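Local coordinates for protein putative peptidase (Bacteroides fragilis, PDB 5DYN) that probably cleaves peptide bonds as a cysteine protease of the clostripain family and is linked to activation of the Bacteroides fragilis toxin, at residues 160-165 with 176-181; 117-122 with 182-187; 94-99 with 191-196; 34-39 with 49-54. All blocks are in the same frame, centred on the assembly; numbering follows the deposited sequence. Where two conformers were deposited one is given.

Overall arrangement
The chain is the C-terminal part of a longer clostripain-family protein and is built on a mixed five-stranded sheet with helices. Contacts 1, 2 and 4 are buried. Contact 3 is at the surface, with its centre about 29 Å from that of contact 2, although both use strand 185-196. Contacts 1 and 2 adjoin. Leu122 packs on Trp177 and Phe181, and one sodium ion touches both contacts. Contact 4 meets both through Val38. Contact 1 is mainly aromatic and aliphatic, with charges along one side. Contact 2 pairs a small apolar core with an ion site. Contact 3 relies on a salt bridge. Contact 4 is a backbone bond and a buried glutamate.

Contact 1. Residues 160-165 with 176-181; sequences LDRFIY and SWREAF. With NA (sodium ion), chain H.
Trp177 has its CG opposite its own backbone N (chi1 180°), and this swings the indole toward helix 160-165. On that helix Ile164 keeps CG1 beside the backbone N and CG2 anti to it (chi1 -59°). Both branches therefore rest on one face of the indole. Ile164 CG1 stands 3.7 Å from the centroid of the Trp177 six-membered ring, a CH-pi contact, while Ile164 CG2 is 3.7 Å from Trp177 CD2. The opposite face is covered by CB of Phe181, one turn further along the same helix. Leu160 and Asp161 come in at the indole edge. Leu160 CG is 3.7 Å from Trp177 CZ2, and Asp161 OD1 is 3.4 Å from Trp177 CZ3.

The two helices form an antiparallel hairpin. Their segment axes run at 170° and approach to 10.9 Å, and the indole lies between them. Thr126 of helix 119-127 bonds Trp177 NE1, tying the hairpin to a third helix.

Charges line one side. Arg162 grips Asp161 side-on, with NE and NH2 both on OD2; the Arg162 NE to Asp161 OD2 distance is 3.0 Å. Lys209 also pairs with OD2, and Tyr174 OH bonds OD1. Arg178 NH1 lies 3.8 Å from Asp161 OD1, a long salt bridge. The oxygen sits off the guanidinium plane, so the attraction is of charges alone. Asp182 is the closer partner of Arg178, through NE. On the far side of helix 176-181, Ala180 O binds a sodium ion at 2.6 Å, shared with Glu118.

Contact 2. Residues 117-122 with 182-187; sequences SELENL and DKVMVY. With NA (sodium ion), chain H.
Glu118 and Lys183 lie aslant to each other, with the glutamate chain laid against the base of the lysine. Glu118 bends sharply at chi2 (-77°), which folds its carboxylate back beside Lys183. Glu118 CD is 3.6 Å from Lys183 CB. Lower down, Glu118 CG approaches Lys183 O at 3.2 Å. The charged ends do not meet, for Lys183 NZ is 4.6 Å from Glu118 OE2. A water joins the two residues instead, donating to Glu118 OE2 and to Lys183 O.

Val184 faces the first turn of helix 119-127 and meets two leucines at about right angles, one with each methyl. Val184 CG1 is 3.9 Å from Leu119 CD2, and Val184 CG2 is 3.9 Å from Leu122 CD2. Leu119 continues this apolar patch onto Val38 and Ala41 of helix 38-43.

The other carboxylate oxygen serves an ion. Glu118 OE1 is 2.9 Å from the sodium, which Ala180 O also binds. In one of two conformers, so with some doubt, Asn121 ND2 donates to Glu118 OE1 at 2.8 Å. The contact thus packs the corner between helix 172-182 and strand 185-196 against the start of helix 119-127, with the sodium site at its rim.

Contact 3. Residues 94-99 with 191-196; sequences YDDGIG and TPRNYS. Unlike the reference sequence in segment 94-99: Asp95 (reference Asn).
Asp96 and Arg193 form the ion pair of this surface contact, between a type I' beta turn (Asp95 to Ile98) and strand 193-196 near the edge of the main sheet. Arg193 NE donates to the syn lone pair of Asp96 OD1 at 2.6 Å. The oxygen lies within the guanidinium plane, although the carboxylate itself is turned 50° from it. Arg193 NH2 adds a weak bond to the same Asp96 OD1 at 2.9 Å.

The Tyr94 ring lies beside the ion pair. Thr191 CB lies over one face, 3.8 Å from the ring centroid, as a CH-pi contact. Asp96 N sits over the centre of the opposite face, so the turn folds back on its own tyrosine. Pro192 CD is 3.8 Å from Tyr94 CE2.

Further out, the backbones of Asp95 and Gly97 bond to Thr106. The type I' turn gives both Asp96 and Gly97 a positive phi. On the strand side, Thr191 OG1 bonds Val109 N, while Arg193 packs on Met201 and Thr203 of strand 200-203. A bound sodium ion lies about 4 Å from the side chain of Tyr94. At the ring's far end, Arg193 N makes a weak bond to Tyr94 OH, 3.2 Å long and bent to 126°.

Contact 4. Residues 34-39 with 49-54; sequences FMEAVE and SYLISS. With NA (sodium ion), chain J.
Glu36 reaches across to strand 50-53 with CG trans to its backbone N (chi1 -158°) and a bend at chi2 (71°). Glu36 OE1 touches Leu51 CG at 3.4 Å and Ser53 CB at 3.3 Å. Glu36 OE1 is also 2.8 Å from Ser53 N, without good hydrogen-bond geometry. Glu36 OE2 lies 2.9 Å from Leu51 O, two acceptors and no bond. The grip comes from the backbone, where Glu36 N donates to Ser54 O at 3.1 Å and 164°.

Glu36 is the centre of an inverse gamma turn, closed by a weak bond from Ala37 N to Met35 O. Ala37 then takes the N-cap position of helix 38-43. The contact joins parts of the beta-alpha-beta unit made by strand 25-31, this helix and strand 50-53.

Met35 bends at chi2 and chi3, and the two bends turn the sulfur from the strand. Met35 CB is 3.3 Å from Ser53 OG, whose bonding partner is Phe30 O. Met35 also packs on Gly121 of the other chain. Phe34 O binds a sodium ion at 2.7 Å, and Pro55 and Ser212 complete that site. Phe34 leaves the backbone away from the strand, and its ring stacks with Tyr157.

Contact 1. Residues 160-165 with 176-181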
loop_
_atom_site.group_PDB
_atom_site.type_symbol
_atom_site.label_atom_id
_atom_site.label_comp_id
_atom_site.label_asym_id
_atom_site.label_seq_id
_atom_site.Cartn_x
_atom_site.Cartn_y
_atom_site.Cartn_z
ATOM N N LEU B 160 7.643 7.774 10.408
ATOM C CA LEU B 160 6.920 8.838 11.098
ATOM C C LEU B 160 7.229 8.880 12.590
ATOM O O LEU B 160 7.504 9.945 13.146
ATOM C CB LEU B 160 5.412 8.679 10.885
ATOM C CG LEU B 160 4.510 9.629 11.676
ATOM C CD1 LEU B 160 4.725 11.065 11.235
ATOM C CD2 LEU B 160 3.048 9.232 11.531
ATOM N N ASP B 161 7.186 7.719 13.231
ATOM C CA ASP B 161 7.410 7.637 14.668
ATOM C C ASP B 161 8.802 8.119 15.069
ATOM O O ASP B 161 8.949 8.875 16.029
ATOM C CB ASP B 161 7.197 6.207 15.160
ATOM C CG ASP B 161 7.618 6.024 16.604
ATOM O OD1 ASP B 161 6.810 6.348 17.501
ATOM O OD2 ASP B 161 8.756 5.559 16.840
ATOM N N ARG B 162 9.820 7.686 14.334
ATOM C CA ARG B 162 11.189 8.078 14.645
ATOM C C ARG B 162 11.423 9.561 14.374
ATOM O O ARG B 162 12.244 10.198 15.033
ATOM C CB ARG B 162 12.183 7.228 13.851
ATOM C CG ARG B 162 12.227 5.767 14.272
ATOM C CD ARG B 162 12.788 5.604 15.679
ATOM N NE ARG B 162 11.767 5.762 16.710
ATOM C CZ ARG B 162 12.015 5.785 18.016
ATOM N NH1 ARG B 162 13.258 5.660 18.462
ATOM N NH2 ARG B 162 11.018 5.935 18.875
ATOM N N PHE B 163 10.691 10.107 13.408
ATOM C CA PHE B 163 10.780 11.531 13.103
ATOM C C PHE B 163 10.189 12.384 14.228
ATOM O O PHE B 163 10.780 13.390 14.629
ATOM C CB PHE B 163 10.077 11.839 11.779
ATOM C CG PHE B 163 9.910 13.308 11.509
ATOM C CD1 PHE B 163 11.014 14.117 11.295
ATOM C CD2 PHE B 163 8.647 13.878 11.464
ATOM C CE1 PHE B 163 10.863 15.471 11.047
ATOM C CE2 PHE B 163 8.489 15.234 11.215
ATOM C CZ PHE B 163 9.599 16.030 11.008
ATOM N N ILE B 164 9.025 11.985 14.733
ATOM C CA ILE B 164 8.402 12.699 15.845
ATOM C C ILE B 164 9.284 12.563 17.083
ATOM O O ILE B 164 9.436 13.509 17.858
ATOM C CB ILE B 164 6.975 12.179 16.150
ATOM C CG1 ILE B 164 6.077 12.323 14.922
ATOM C CG2 ILE B 164 6.357 12.948 17.306
ATOM C CD1 ILE B 164 5.878 13.758 14.477
ATOM N N TYR B 165 9.878 11.386 17.248
ATOM C CA TYR B 165 10.798 11.135 18.350
ATOM C C TYR B 165 12.015 12.056 18.278
ATOM O O TYR B 165 12.486 12.565 19.296
ATOM C CB TYR B 165 11.249 9.673 18.343
ATOM C CG TYR B 165 12.123 9.297 19.517
ATOM C CD1 TYR B 165 11.564 8.823 20.695
ATOM C CD2 TYR B 165 13.507 9.412 19.446
ATOM C CE1 TYR B 165 12.356 8.477 21.771
ATOM C CE2 TYR B 165 14.307 9.067 20.518
ATOM C CZ TYR B 165 13.725 8.601 21.676
ATOM O OH TYR B 165 14.513 8.254 22.747
ATOM N N SER B 176 2.840 11.252 24.594
ATOM C CA SER B 176 1.448 11.578 24.314
ATOM C C SER B 176 1.111 11.218 22.877
ATOM O O SER B 176 0.112 10.550 22.613
ATOM C CB SER B 176 1.174 13.060 24.568
ATOM O OG SER B 176 1.258 13.362 25.949
ATOM N N TRP B 177 1.960 11.662 21.955
ATOM C CA TRP B 177 1.782 11.364 20.540
ATOM C C TRP B 177 1.874 9.864 20.288
ATOM O O TRP B 177 1.100 9.306 19.509
ATOM C CB TRP B 177 2.824 12.104 19.698
ATOM C CG TRP B 177 2.701 11.833 18.233
ATOM C CD1 TRP B 177 1.976 12.547 17.327
ATOM C CD2 TRP B 177 3.319 10.765 17.502
ATOM N NE1 TRP B 177 2.102 11.992 16.077
ATOM C CE2 TRP B 177 2.922 10.896 16.157
ATOM C CE3 TRP B 177 4.168 9.710 17.855
ATOM C CZ2 TRP B 177 3.345 10.014 15.163
ATOM C CZ3 TRP B 177 4.588 8.835 16.867
ATOM C CH2 TRP B 177 4.176 8.993 15.537
ATOM N N ARG B 178 2.825 9.223 20.960
ATOM C CA ARG B 178 3.056 7.790 20.819
ATOM C C ARG B 178 1.825 6.973 21.210
ATOM O O ARG B 178 1.572 5.908 20.644
ATOM C CB ARG B 178 4.260 7.373 21.666
ATOM C CG ARG B 178 4.534 5.887 21.681
ATOM C CD ARG B 178 4.785 5.353 20.286
ATOM N NE ARG B 178 5.121 3.933 20.325
ATOM C CZ ARG B 178 6.353 3.465 20.491
ATOM N NH1 ARG B 178 7.371 4.305 20.628
ATOM N NH2 ARG B 178 6.568 2.158 20.517
ATOM N N GLU B 179 1.060 7.480 22.174
ATOM C CA GLU B 179 -0.177 6.829 22.594
ATOM C C GLU B 179 -1.171 6.757 21.441
ATOM O O GLU B 179 -1.833 5.739 21.239
ATOM C CB GLU B 179 -0.807 7.566 23.781
ATOM C CG GLU B 179 -0.042 7.414 25.089
ATOM C CD GLU B 179 -0.774 8.019 26.273
ATOM O OE1 GLU B 179 -1.263 9.164 26.157
ATOM O OE2 GLU B 179 -0.860 7.346 27.322
ATOM N N ALA B 180 -1.264 7.845 20.685
ATOM C CA ALA B 180 -2.183 7.910 19.559
ATOM C C ALA B 180 -1.690 7.063 18.393
ATOM O O ALA B 180 -2.491 6.482 17.660
ATOM C CB ALA B 180 -2.376 9.348 19.120
ATOM N N PHE B 181 -0.373 6.994 18.225
ATOM C CA PHE B 181 0.214 6.242 17.121
ATOM C C PHE B 181 0.131 4.739 17.360
ATOM O O PHE B 181 -0.028 3.963 16.418
ATOM C CB PHE B 181 1.672 6.652 16.896
ATOM C CG PHE B 181 2.337 5.915 15.766
ATOM C CD1 PHE B 181 2.141 6.312 14.451
ATOM C CD2 PHE B 181 3.156 4.826 16.016
ATOM C CE1 PHE B 181 2.749 5.636 13.407
ATOM C CE2 PHE B 181 3.766 4.142 14.975
ATOM C CZ PHE B 181 3.563 4.549 13.670
HETATM NA NA NA H . -4.985 7.117 17.341
#

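Contact 2. Residues 117-122 with 182-187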
loop_
_atom_site.group_PDB
_atom_site.type_symbol
_atom_site.label_atom_id
_atom_site.label_comp_id
_atom_site.label_asym_id
_atom_site.label_seq_id
_atom_site.Cartn_x
_atom_site.Cartn_y
_atom_site.Cartn_z
ATOM N N SER B 117 -9.328 3.855 10.995
ATOM C CA SER B 117 -10.245 4.626 11.830
ATOM C C SER B 117 -9.504 5.498 12.838
ATOM O O SER B 117 -10.072 6.443 13.382
ATOM C CB SER B 117 -11.213 3.693 12.563
ATOM O OG SER B 117 -10.517 2.785 13.398
ATOM N N GLU B 118 -8.233 5.184 13.073
ATOM C CA GLU B 118 -7.424 5.919 14.040
ATOM C C GLU B 118 -6.606 7.039 13.398
ATOM O O GLU B 118 -5.873 7.752 14.085
ATOM C CB GLU B 118 -6.492 4.960 14.783
ATOM C CG GLU B 118 -7.207 3.955 15.684
ATOM C CD GLU B 118 -7.683 4.566 16.995
ATOM O OE1 GLU B 118 -7.594 5.804 17.156
ATOM O OE2 GLU B 118 -8.141 3.803 17.873
ATOM N N LEU B 119 -6.740 7.199 12.085
ATOM C CA LEU B 119 -5.946 8.182 11.350
ATOM C C LEU B 119 -6.324 9.625 11.685
ATOM O O LEU B 119 -5.475 10.519 11.661
ATOM C CB LEU B 119 -6.076 7.945 9.844
ATOM C CG LEU B 119 -4.909 7.191 9.204
ATOM C CD1 LEU B 119 -3.643 8.039 9.251
ATOM C CD2 LEU B 119 -4.687 5.857 9.900
ATOM N N GLU B 120 -7.594 9.856 11.995
ATOM C CA GLU B 120 -8.030 11.190 12.377
ATOM C C GLU B 120 -7.481 11.565 13.750
ATOM O O GLU B 120 -7.049 12.700 13.957
ATOM C CB GLU B 120 -9.554 11.284 12.352
ATOM C CG GLU B 120 -10.124 11.146 10.951
ATOM C CD GLU B 120 -11.583 11.535 10.866
ATOM O OE1 GLU B 120 -12.218 11.701 11.929
ATOM O OE2 GLU B 120 -12.090 11.678 9.733
ATOM N N ASN B 121 -7.491 10.618 14.686
ATOM C CA ASN B 121 -6.899 10.834 16.003
ATOM C C ASN B 121 -5.407 11.129 15.891
ATOM O O ASN B 121 -4.861 11.939 16.640
ATOM C CB ASN B 121 -7.119 9.617 16.910
ATOM C CG ASN B 121 -8.579 9.397 17.259
ATOM O OD1 ASN B 121 -9.412 10.288 17.096
ATOM N ND2 ASN B 121 -8.895 8.204 17.756
ATOM N N LEU B 122 -4.753 10.456 14.948
ATOM C CA LEU B 122 -3.323 10.635 14.726
ATOM C C LEU B 122 -3.019 12.033 14.192
ATOM O O LEU B 122 -2.051 12.670 14.610
ATOM C CB LEU B 122 -2.793 9.573 13.762
ATOM C CG LEU B 122 -1.276 9.539 13.575
ATOM C CD1 LEU B 122 -0.576 9.344 14.914
ATOM C CD2 LEU B 122 -0.887 8.444 12.592
ATOM N N ASP B 182 0.242 4.333 18.621
ATOM C CA ASP B 182 0.172 2.921 18.983
ATOM C C ASP B 182 -1.130 2.275 18.517
ATOM O O ASP B 182 -1.186 1.068 18.287
ATOM C CB ASP B 182 0.322 2.750 20.497
ATOM C CG ASP B 182 1.765 2.839 20.954
ATOM O OD1 ASP B 182 2.670 2.662 20.112
ATOM O OD2 ASP B 182 1.995 3.077 22.159
ATOM N N LYS B 183 -2.171 3.089 18.368
ATOM C CA LYS B 183 -3.484 2.601 17.968
ATOM C C LYS B 183 -3.614 2.453 16.449
ATOM O O LYS B 183 -4.645 1.999 15.950
ATOM C CB LYS B 183 -4.570 3.544 18.489
ATOM C CG LYS B 183 -4.657 3.621 20.005
ATOM C CD LYS B 183 -5.354 4.900 20.439
ATOM C CE LYS B 183 -6.155 4.691 21.713
ATOM N NZ LYS B 183 -7.134 5.793 21.926
ATOM N N VAL B 184 -2.573 2.833 15.715
ATOM C CA VAL B 184 -2.639 2.839 14.258
ATOM C C VAL B 184 -2.015 1.588 13.652
ATOM O O VAL B 184 -2.683 0.838 12.935
ATOM C CB VAL B 184 -1.947 4.081 13.669
ATOM C CG1 VAL B 184 -1.992 4.043 12.145
ATOM C CG2 VAL B 184 -2.605 5.348 14.189
ATOM N N MET B 185 -0.736 1.363 13.933
ATOM C CA MET B 185 -0.048 0.192 13.398
ATOM C C MET B 185 -0.362 -1.048 14.226
ATOM O O MET B 185 0.151 -1.220 15.332
ATOM C CB MET B 185 1.460 0.430 13.340
ATOM C CG MET B 185 1.847 1.615 12.478
ATOM S SD MET B 185 1.047 1.561 10.861
ATOM C CE MET B 185 1.831 0.120 10.137
ATOM N N VAL B 186 -1.213 -1.909 13.681
ATOM C CA VAL B 186 -1.612 -3.128 14.368
ATOM C C VAL B 186 -0.710 -4.300 13.983
ATOM O O VAL B 186 -0.718 -5.343 14.636
ATOM C CB VAL B 186 -3.076 -3.482 14.062
ATOM C CG1 VAL B 186 -3.998 -2.401 14.601
ATOM C CG2 VAL B 186 -3.277 -3.663 12.565
ATOM N N TYR B 187 0.066 -4.120 12.921
ATOM C CA TYR B 187 1.022 -5.133 12.489
ATOM C C TYR B 187 2.239 -4.476 11.858
ATOM O O TYR B 187 2.110 -3.556 11.052
ATOM C CB TYR B 187 0.378 -6.107 11.496
ATOM C CG TYR B 187 1.287 -7.241 11.060
ATOM C CD1 TYR B 187 2.208 -7.069 10.028
ATOM C CD2 TYR B 187 1.220 -8.487 11.672
ATOM C CE1 TYR B 187 3.039 -8.101 9.629
ATOM C CE2 TYR B 187 2.046 -9.529 11.276
ATOM C CZ TYR B 187 2.953 -9.329 10.253
ATOM O OH TYR B 187 3.778 -10.355 9.852
HETATM NA NA NA H . -4.985 7.117 17.341
HETATM O O HOH W 1 -6.909 0.803 17.737
#

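Contact 3. Residues 94-99 with 191-196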
loop_
_atom_site.group_PDB
_atom_site.type_symbol
_atom_site.label_atom_id
_atom_site.label_comp_id
_atom_site.label_asym_id
_atom_site.label_seq_id
_atom_site.Cartn_x
_atom_site.Cartn_y
_atom_site.Cartn_z
ATOM N N TYR B 94 14.519 -16.056 3.723
ATOM C CA TYR B 94 15.456 -14.962 3.935
ATOM C C TYR B 94 16.872 -15.469 4.174
ATOM O O TYR B 94 17.108 -16.280 5.067
ATOM C CB TYR B 94 15.006 -14.098 5.114
ATOM C CG TYR B 94 15.953 -12.968 5.447
ATOM C CD1 TYR B 94 15.978 -11.808 4.682
ATOM C CD2 TYR B 94 16.819 -13.055 6.529
ATOM C CE1 TYR B 94 16.841 -10.769 4.985
ATOM C CE2 TYR B 94 17.685 -12.023 6.839
ATOM C CZ TYR B 94 17.692 -10.883 6.063
ATOM O OH TYR B 94 18.554 -9.855 6.367
ATOM N N ASP B 95 17.812 -14.986 3.371
ATOM C CA ASP B 95 19.214 -15.346 3.536
ATOM C C ASP B 95 20.088 -14.113 3.322
ATOM O O ASP B 95 21.159 -14.190 2.716
ATOM C CB ASP B 95 19.604 -16.465 2.566
ATOM C CG ASP B 95 20.889 -17.172 2.971
ATOM O OD1 ASP B 95 21.225 -17.162 4.174
ATOM O OD2 ASP B 95 21.560 -17.742 2.087
ATOM N N ASP B 96 19.608 -12.979 3.829
ATOM C CA ASP B 96 20.292 -11.691 3.717
ATOM C C ASP B 96 20.664 -11.362 2.267
ATOM O O ASP B 96 21.738 -10.829 1.993
ATOM C CB ASP B 96 21.539 -11.668 4.607
ATOM C CG ASP B 96 22.059 -10.257 4.850
ATOM O OD1 ASP B 96 21.240 -9.312 4.875
ATOM O OD2 ASP B 96 23.287 -10.093 5.015
ATOM N N GLY B 97 19.767 -11.694 1.343
ATOM C CA GLY B 97 19.934 -11.326 -0.050
ATOM C C GLY B 97 20.957 -12.126 -0.838
ATOM O O GLY B 97 21.276 -11.776 -1.976
ATOM N N ILE B 98 21.474 -13.196 -0.247
ATOM C CA ILE B 98 22.429 -14.052 -0.941
ATOM C C ILE B 98 21.760 -14.775 -2.107
ATOM O O ILE B 98 20.788 -15.507 -1.916
ATOM C CB ILE B 98 23.053 -15.090 0.007
ATOM C CG1 ILE B 98 23.861 -14.389 1.101
ATOM C CG2 ILE B 98 23.934 -16.053 -0.767
ATOM C CD1 ILE B 98 24.379 -15.327 2.177
ATOM N N GLY B 99 22.286 -14.564 -3.311
ATOM C CA GLY B 99 21.738 -15.182 -4.507
ATOM C C GLY B 99 20.389 -14.607 -4.897
ATOM O O GLY B 99 19.569 -15.297 -5.507
ATOM N N THR B 191 12.185 -8.491 8.069
ATOM C CA THR B 191 13.471 -9.157 8.136
ATOM C C THR B 191 14.513 -8.123 8.556
ATOM O O THR B 191 14.284 -6.923 8.395
ATOM C CB THR B 191 13.841 -9.798 6.783
ATOM O OG1 THR B 191 13.751 -8.817 5.744
ATOM C CG2 THR B 191 12.897 -10.947 6.471
ATOM N N PRO B 192 15.648 -8.576 9.123
ATOM C CA PRO B 192 16.707 -7.639 9.518
ATOM C C PRO B 192 17.063 -6.651 8.409
ATOM O O PRO B 192 17.344 -5.484 8.682
ATOM C CB PRO B 192 17.887 -8.563 9.829
ATOM C CG PRO B 192 17.244 -9.823 10.297
ATOM C CD PRO B 192 15.972 -9.965 9.501
ATOM N N ARG B 193 17.039 -7.118 7.165
ATOM C CA ARG B 193 17.274 -6.247 6.025
ATOM C C ARG B 193 16.248 -6.502 4.921
ATOM O O ARG B 193 15.604 -7.550 4.884
ATOM C CB ARG B 193 18.698 -6.432 5.492
ATOM C CG ARG B 193 19.782 -6.086 6.511
ATOM C CD ARG B 193 21.086 -5.661 5.850
ATOM N NE ARG B 193 21.645 -6.712 5.009
ATOM C CZ ARG B 193 22.626 -6.518 4.133
ATOM N NH1 ARG B 193 23.156 -5.311 3.983
ATOM N NH2 ARG B 193 23.075 -7.531 3.406
ATOM N N ASN B 194 16.084 -5.516 4.042
ATOM C CA ASN B 194 15.243 -5.642 2.856
ATOM C C ASN B 194 16.079 -5.419 1.604
ATOM O O ASN B 194 17.224 -4.967 1.685
ATOM C CB ASN B 194 14.082 -4.640 2.883
ATOM C CG ASN B 194 12.987 -5.021 3.864
ATOM O OD1 ASN B 194 13.172 -5.876 4.728
ATOM N ND2 ASN B 194 11.836 -4.377 3.733
ATOM N N TYR B 195 15.510 -5.720 0.444
ATOM C CA TYR B 195 16.210 -5.473 -0.807
ATOM C C TYR B 195 15.696 -4.223 -1.513
ATOM O O TYR B 195 14.491 -4.035 -1.676
ATOM C CB TYR B 195 16.092 -6.672 -1.745
ATOM C CG TYR B 195 16.637 -6.398 -3.129
ATOM C CD1 TYR B 195 18.004 -6.430 -3.375
ATOM C CD2 TYR B 195 15.786 -6.097 -4.188
ATOM C CE1 TYR B 195 18.508 -6.177 -4.637
ATOM C CE2 TYR B 195 16.283 -5.844 -5.452
ATOM C CZ TYR B 195 17.645 -5.885 -5.671
ATOM O OH TYR B 195 18.146 -5.634 -6.927
ATOM N N SER B 196 16.629 -3.377 -1.932
ATOM C CA SER B 196 16.306 -2.222 -2.755
ATOM C C SER B 196 16.831 -2.440 -4.172
ATOM O O SER B 196 17.999 -2.780 -4.361
ATOM C CB SER B 196 16.901 -0.946 -2.154
ATOM O OG SER B 196 16.711 0.159 -3.018
#

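Contact 4. Residues 34-39 with 49-54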
loop_
_atom_site.group_PDB
_atom_site.type_symbol
_atom_site.label_atom_id
_atom_site.label_comp_id
_atom_site.label_asym_id
_atom_site.label_seq_id
_atom_site.Cartn_x
_atom_site.Cartn_y
_atom_site.Cartn_z
ATOM N N PHE B 34 6.002 1.404 -1.466
ATOM C CA PHE B 34 5.939 2.679 -0.750
ATOM C C PHE B 34 4.542 3.127 -0.321
ATOM O O PHE B 34 4.358 4.286 0.040
ATOM C CB PHE B 34 6.550 3.789 -1.615
ATOM C CG PHE B 34 7.996 3.573 -1.972
ATOM C CD1 PHE B 34 8.941 3.300 -0.994
ATOM C CD2 PHE B 34 8.415 3.668 -3.292
ATOM C CE1 PHE B 34 10.277 3.120 -1.327
ATOM C CE2 PHE B 34 9.747 3.486 -3.633
ATOM C CZ PHE B 34 10.678 3.215 -2.648
ATOM N N MET B 35 3.565 2.228 -0.351
ATOM C CA MET B 35 2.181 2.648 -0.150
ATOM C C MET B 35 1.758 2.717 1.319
ATOM O O MET B 35 0.693 3.256 1.635
ATOM C CB MET B 35 1.232 1.723 -0.914
ATOM C CG MET B 35 1.401 1.780 -2.424
ATOM S SD MET B 35 1.563 3.458 -3.074
ATOM C CE MET B 35 -0.039 4.162 -2.680
ATOM N N GLU B 36 2.575 2.185 2.222
ATOM C CA GLU B 36 2.237 2.268 3.637
ATOM C C GLU B 36 2.704 3.610 4.188
ATOM O O GLU B 36 3.613 3.684 5.019
ATOM C CB GLU B 36 2.846 1.108 4.423
ATOM C CG GLU B 36 2.142 0.815 5.750
ATOM C CD GLU B 36 0.758 0.192 5.576
ATOM O OE1 GLU B 36 0.375 -0.125 4.431
ATOM O OE2 GLU B 36 0.052 0.009 6.591
ATOM N N ALA B 37 2.073 4.674 3.699
ATOM C CA ALA B 37 2.397 6.034 4.100
ATOM C C ALA B 37 1.228 6.653 4.851
ATOM O O ALA B 37 0.068 6.368 4.548
ATOM C CB ALA B 37 2.754 6.875 2.885
ATOM N N VAL B 38 1.534 7.500 5.827
ATOM C CA VAL B 38 0.498 8.147 6.623
ATOM C C VAL B 38 -0.415 8.991 5.728
ATOM O O VAL B 38 -1.613 9.099 5.978
ATOM C CB VAL B 38 1.115 9.019 7.752
ATOM C CG1 VAL B 38 2.008 10.115 7.182
ATOM C CG2 VAL B 38 0.029 9.606 8.641
ATOM N N GLU B 39 0.148 9.550 4.661
ATOM C CA GLU B 39 -0.606 10.403 3.753
ATOM C C GLU B 39 -1.574 9.596 2.895
ATOM O O GLU B 39 -2.645 10.078 2.527
ATOM C CB GLU B 39 0.342 11.201 2.860
ATOM C CG GLU B 39 1.297 12.106 3.626
ATOM C CD GLU B 39 2.605 11.415 3.998
ATOM O OE1 GLU B 39 2.699 10.174 3.866
ATOM O OE2 GLU B 39 3.542 12.120 4.425
ATOM N N SER B 49 -11.087 -0.327 6.370
ATOM C CA SER B 49 -10.703 -0.431 7.767
ATOM C C SER B 49 -9.189 -0.527 7.941
ATOM O O SER B 49 -8.623 0.108 8.828
ATOM C CB SER B 49 -11.385 -1.640 8.407
ATOM O OG SER B 49 -12.777 -1.620 8.144
ATOM N N TYR B 50 -8.533 -1.316 7.093
ATOM C CA TYR B 50 -7.097 -1.540 7.238
ATOM C C TYR B 50 -6.312 -1.326 5.947
ATOM O O TYR B 50 -6.741 -1.734 4.867
ATOM C CB TYR B 50 -6.842 -2.951 7.769
ATOM C CG TYR B 50 -7.458 -3.185 9.127
ATOM C CD1 TYR B 50 -6.834 -2.729 10.281
ATOM C CD2 TYR B 50 -8.674 -3.848 9.256
ATOM C CE1 TYR B 50 -7.397 -2.932 11.525
ATOM C CE2 TYR B 50 -9.245 -4.056 10.497
ATOM C CZ TYR B 50 -8.601 -3.594 11.628
ATOM O OH TYR B 50 -9.160 -3.796 12.868
ATOM N N LEU B 51 -5.158 -0.676 6.078
ATOM C CA LEU B 51 -4.241 -0.467 4.963
ATOM C C LEU B 51 -3.063 -1.429 5.068
ATOM O O LEU B 51 -2.366 -1.454 6.081
ATOM C CB LEU B 51 -3.738 0.978 4.934
ATOM C CG LEU B 51 -2.699 1.302 3.858
ATOM C CD1 LEU B 51 -3.323 1.241 2.474
ATOM C CD2 LEU B 51 -2.056 2.654 4.098
ATOM N N ILE B 52 -2.846 -2.219 4.022
ATOM C CA ILE B 52 -1.790 -3.225 4.034
ATOM C C ILE B 52 -0.791 -3.012 2.902
ATOM O O ILE B 52 -1.146 -3.117 1.727
ATOM C CB ILE B 52 -2.370 -4.647 3.917
ATOM C CG1 ILE B 52 -3.584 -4.810 4.833
ATOM C CG2 ILE B 52 -1.299 -5.687 4.220
ATOM C CD1 ILE B 52 -4.384 -6.063 4.562
ATOM N N SER B 53 0.456 -2.722 3.263
ATOM C CA SER B 53 1.518 -2.524 2.283
ATOM C C SER B 53 2.873 -2.424 2.977
ATOM O O SER B 53 3.002 -2.748 4.160
ATOM C CB SER B 53 1.259 -1.265 1.447
ATOM O OG SER B 53 2.160 -1.174 0.357
ATOM N N SER B 54 3.882 -1.980 2.235
ATOM C CA SER B 54 5.194 -1.720 2.811
ATOM C C SER B 54 5.491 -0.235 2.752
ATOM O O SER B 54 5.124 0.428 1.788
ATOM C CB SER B 54 6.285 -2.500 2.075
ATOM O OG SER B 54 7.569 -2.177 2.579
HETATM NA NA NA J . 6.164 4.840 1.944
#